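Local coordinates for protein Alpha/beta hydrolase (Xanthomonas campestris pv. campestris, PDB 2QJW) that probably hydrolyses an as yet unidentified substrate, as a putative serine hydrolase of the alpha/beta superfamily, at residues A[26-31]-A[168-173]. Sequence-based numbering, arbitrary orientation.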
ATOM      1  N   ALA A  26       8.173  13.291  10.440  1.00 10.37           N
ATOM      2  CA  ALA A  26       8.337  14.744  10.628  1.00 11.34           C
ATOM      3  C   ALA A  26       9.017  15.365   9.403  1.00 12.95           C
ATOM      4  O   ALA A  26       8.666  16.477   8.994  1.00 12.99           O
ATOM      5  CB  ALA A  26       9.107  15.038  11.870  1.00 12.58           C
ATOM      6  N   GLU A  27       9.980  14.694   8.833  1.00 12.70           N
ATOM      7  CA  GLU A  27      10.637  15.193   7.631  1.00 15.70           C
ATOM      8  C   GLU A  27       9.620  15.228   6.491  1.00 16.04           C
ATOM      9  O   GLU A  27       9.625  16.162   5.702  1.00 15.38           O
ATOM     10  CB  GLU A  27      11.852  14.326   7.305  1.00 17.55           C
ATOM     11  CG  GLU A  27      12.540  14.712   5.996  1.00 21.11           C
ATOM     12  N   VAL A  28       8.706  14.262   6.393  1.00 13.33           N
ATOM     13  CA  VAL A  28       7.689  14.302   5.343  1.00 11.66           C
ATOM     14  C   VAL A  28       6.790  15.468   5.572  1.00 12.00           C
ATOM     15  O   VAL A  28       6.510  16.236   4.628  1.00 11.74           O
ATOM     16  CB  VAL A  28       6.872  12.994   5.327  1.00 12.08           C
ATOM     17  CG1 VAL A  28       5.679  13.091   4.453  1.00 12.67           C
ATOM     18  CG2 VAL A  28       7.735  11.853   4.825  1.00 13.26           C
ATOM     19  N   ALA A  29       6.292  15.654   6.787  1.00  9.77           N
ATOM     20  CA  ALA A  29       5.430  16.783   7.104  1.00 10.70           C
ATOM     21  C   ALA A  29       6.174  18.072   6.703  1.00 12.70           C
ATOM     22  O   ALA A  29       5.593  18.918   6.018  1.00 13.10           O
ATOM     23  CB  ALA A  29       5.044  16.805   8.543  1.00 11.83           C
ATOM     24  N   GLU A  30       7.434  18.203   7.120  1.00 13.42           N
ATOM     25  CA  GLU A  30       8.219  19.409   6.752  1.00 14.42           C
ATOM     26  C   GLU A  30       8.263  19.663   5.278  1.00 15.79           C
ATOM     27  O   GLU A  30       7.983  20.780   4.829  1.00 15.64           O
ATOM     28  CB  GLU A  30       9.630  19.223   7.302  1.00 14.30           C
ATOM     29  CG  GLU A  30      10.558  20.442   7.128  1.00 15.08           C
ATOM     30  CD  GLU A  30      10.152  21.648   7.950  1.00 21.83           C
ATOM     31  OE1 GLU A  30       9.510  21.577   9.024  1.00 18.10           O
ATOM     32  OE2 GLU A  30      10.511  22.772   7.531  1.00 25.29           O
ATOM     33  N   ARG A  31       8.590  18.655   4.497  1.00 13.66           N
ATOM     34  CA  ARG A  31       8.771  18.785   3.057  1.00 15.64           C
ATOM     35  C   ARG A  31       7.471  19.049   2.321  1.00 15.94           C
ATOM     36  O   ARG A  31       7.486  19.581   1.185  1.00 17.66           O
ATOM     37  CB  ARG A  31       9.472  17.564   2.480  1.00 17.18           C
ATOM     38  CG  ARG A  31      10.903  17.496   2.915  1.00 22.65           C
ATOM     39  CD  ARG A  31      11.559  16.200   2.479  1.00 34.07           C
ATOM     40  N   ALA A 168       3.999   6.563   2.024  1.00 10.33           N
ATOM     41  CA  ALA A 168       2.565   6.345   2.263  1.00 11.06           C
ATOM     42  C   ALA A 168       2.022   7.556   3.030  1.00 11.30           C
ATOM     43  O   ALA A 168       0.936   8.012   2.756  1.00 10.33           O
ATOM     44  CB  ALA A 168       2.309   5.053   3.036  1.00  9.73           C
ATOM     45  N   PHE A 169       2.765   8.055   4.021  1.00 10.07           N
ATOM     46  CA  PHE A 169       2.307   9.231   4.737  1.00  8.19           C
ATOM     47  C   PHE A 169       2.198  10.456   3.823  1.00  8.48           C
ATOM     48  O   PHE A 169       1.232  11.238   3.904  1.00 10.83           O
ATOM     49  CB  PHE A 169       3.251   9.520   5.908  1.00  9.62           C
ATOM     50  CG  PHE A 169       2.780  10.598   6.848  1.00  9.20           C
ATOM     51  CD1 PHE A 169       1.505  10.602   7.356  1.00 10.90           C
ATOM     52  CD2 PHE A 169       3.697  11.540   7.301  1.00 10.78           C
ATOM     53  CE1 PHE A 169       1.134  11.609   8.240  1.00 12.05           C
ATOM     54  CE2 PHE A 169       3.309  12.537   8.192  1.00 10.26           C
ATOM     55  CZ  PHE A 169       2.071  12.558   8.626  1.00 10.14           C
ATOM     56  N   ALA A 170       3.197  10.651   2.978  1.00  9.45           N
ATOM     57  CA  ALA A 170       3.158  11.730   2.031  1.00 11.53           C
ATOM     58  C   ALA A 170       1.945  11.652   1.154  1.00 10.28           C
ATOM     59  O   ALA A 170       1.314  12.662   0.835  1.00 11.40           O
ATOM     60  CB  ALA A 170       4.468  11.669   1.154  1.00  9.86           C
ATOM     61  N   GLU A 171       1.627  10.467   0.680  0.50  8.93           N
ATOM     62  CA  GLU A 171       0.466  10.273  -0.164  0.50  9.58           C
ATOM     63  C   GLU A 171      -0.838  10.622   0.526  0.50 10.61           C
ATOM     64  O   GLU A 171      -1.799  11.137  -0.112  0.50 11.89           O
ATOM     65  CB  GLU A 171       0.427   8.835  -0.632  0.50 11.80           C
ATOM     66  CG  GLU A 171       1.457   8.563  -1.700  0.50 10.94           C
ATOM     67  CD  GLU A 171       1.796   7.092  -1.845  0.50 20.28           C
ATOM     68  OE1 GLU A 171       1.121   6.226  -1.227  0.50 16.37           O
ATOM     69  OE2 GLU A 171       2.767   6.809  -2.573  0.50 22.92           O
ATOM     70  N   LEU A 172      -0.892  10.319   1.824  1.00 10.31           N
ATOM     71  CA  LEU A 172      -2.043  10.701   2.635  1.00 10.63           C
ATOM     72  C   LEU A 172      -2.093  12.213   2.730  1.00 11.37           C
ATOM     73  O   LEU A 172      -3.153  12.798   2.408  1.00 11.61           O
ATOM     74  CB  LEU A 172      -1.975  10.119   4.038  1.00 11.57           C
ATOM     75  CG  LEU A 172      -3.146  10.519   4.927  1.00 11.61           C
ATOM     76  CD1 LEU A 172      -4.466   9.960   4.477  1.00 11.75           C
ATOM     77  CD2 LEU A 172      -2.846  10.059   6.342  1.00 10.19           C
ATOM     78  N   LEU A 173      -1.020  12.865   3.126  1.00 10.58           N
ATOM     79  CA  LEU A 173      -1.050  14.336   3.265  1.00 11.15           C
ATOM     80  C   LEU A 173      -1.376  15.013   1.949  1.00 12.69           C
ATOM     81  O   LEU A 173      -2.136  15.994   1.943  1.00 12.85           O
ATOM     82  CB  LEU A 173       0.251  14.863   3.798  1.00 10.88           C
ATOM     83  CG  LEU A 173       0.618  14.452   5.243  1.00 12.65           C
ATOM     84  CD1 LEU A 173       2.010  15.064   5.641  1.00 10.58           C
ATOM     85  CD2 LEU A 173      -0.564  14.781   6.180  1.00 13.78           C
TER
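V28 of helix 20-31 packs against F169, A170 and L173 of helix 162-174, joining the first helix of an alpha/beta-hydrolase fold to its C-terminal one. Both helices lie on the same face of the parallel sheet, where their side chains reach strand 6-10. The two segments run in roughly the same direction, crossing at -37° with axes 9.7 Å apart. Their backbones come closest at V28 and A170, whose CA atoms are 6.2 Å apart.

The contact is van der Waals packing of apolar side chains on one another and on the backbone of A170 and A29. One branch of V28 does most of the touching: chi1 of 169° sets CG1 anti to the backbone N and directs it at the neighbouring helix. There V28 CG1 lies 3.8 Å from A170 CA and equally near A170 CB, so the methyl rests on the helix backbone itself beside the small alanine side chain. The same V28 CG1 meets F169 CD2, approaching the ring obliquely, and L173 CD1 lies somewhat farther off, at 4.3 Å.

L173 adds a second point of contact one turn further along its helix, its CD1 reaching A29 CA at 4.1 Å. This methyl also covers one face of the F169 ring, 3.8 Å above the plane and offset toward the rim, so F169 and L173 present a joint surface to the valine.

Beneath the helices, F169 rests on C7, L9, V77 and A79, and its ring meets that of F101 with planes at about 45°; L32 and W34, just after helix 20-31, pack on L173. V28 holds to F169 through its branch point as well, with CB 4.0 Å from F169 CD2.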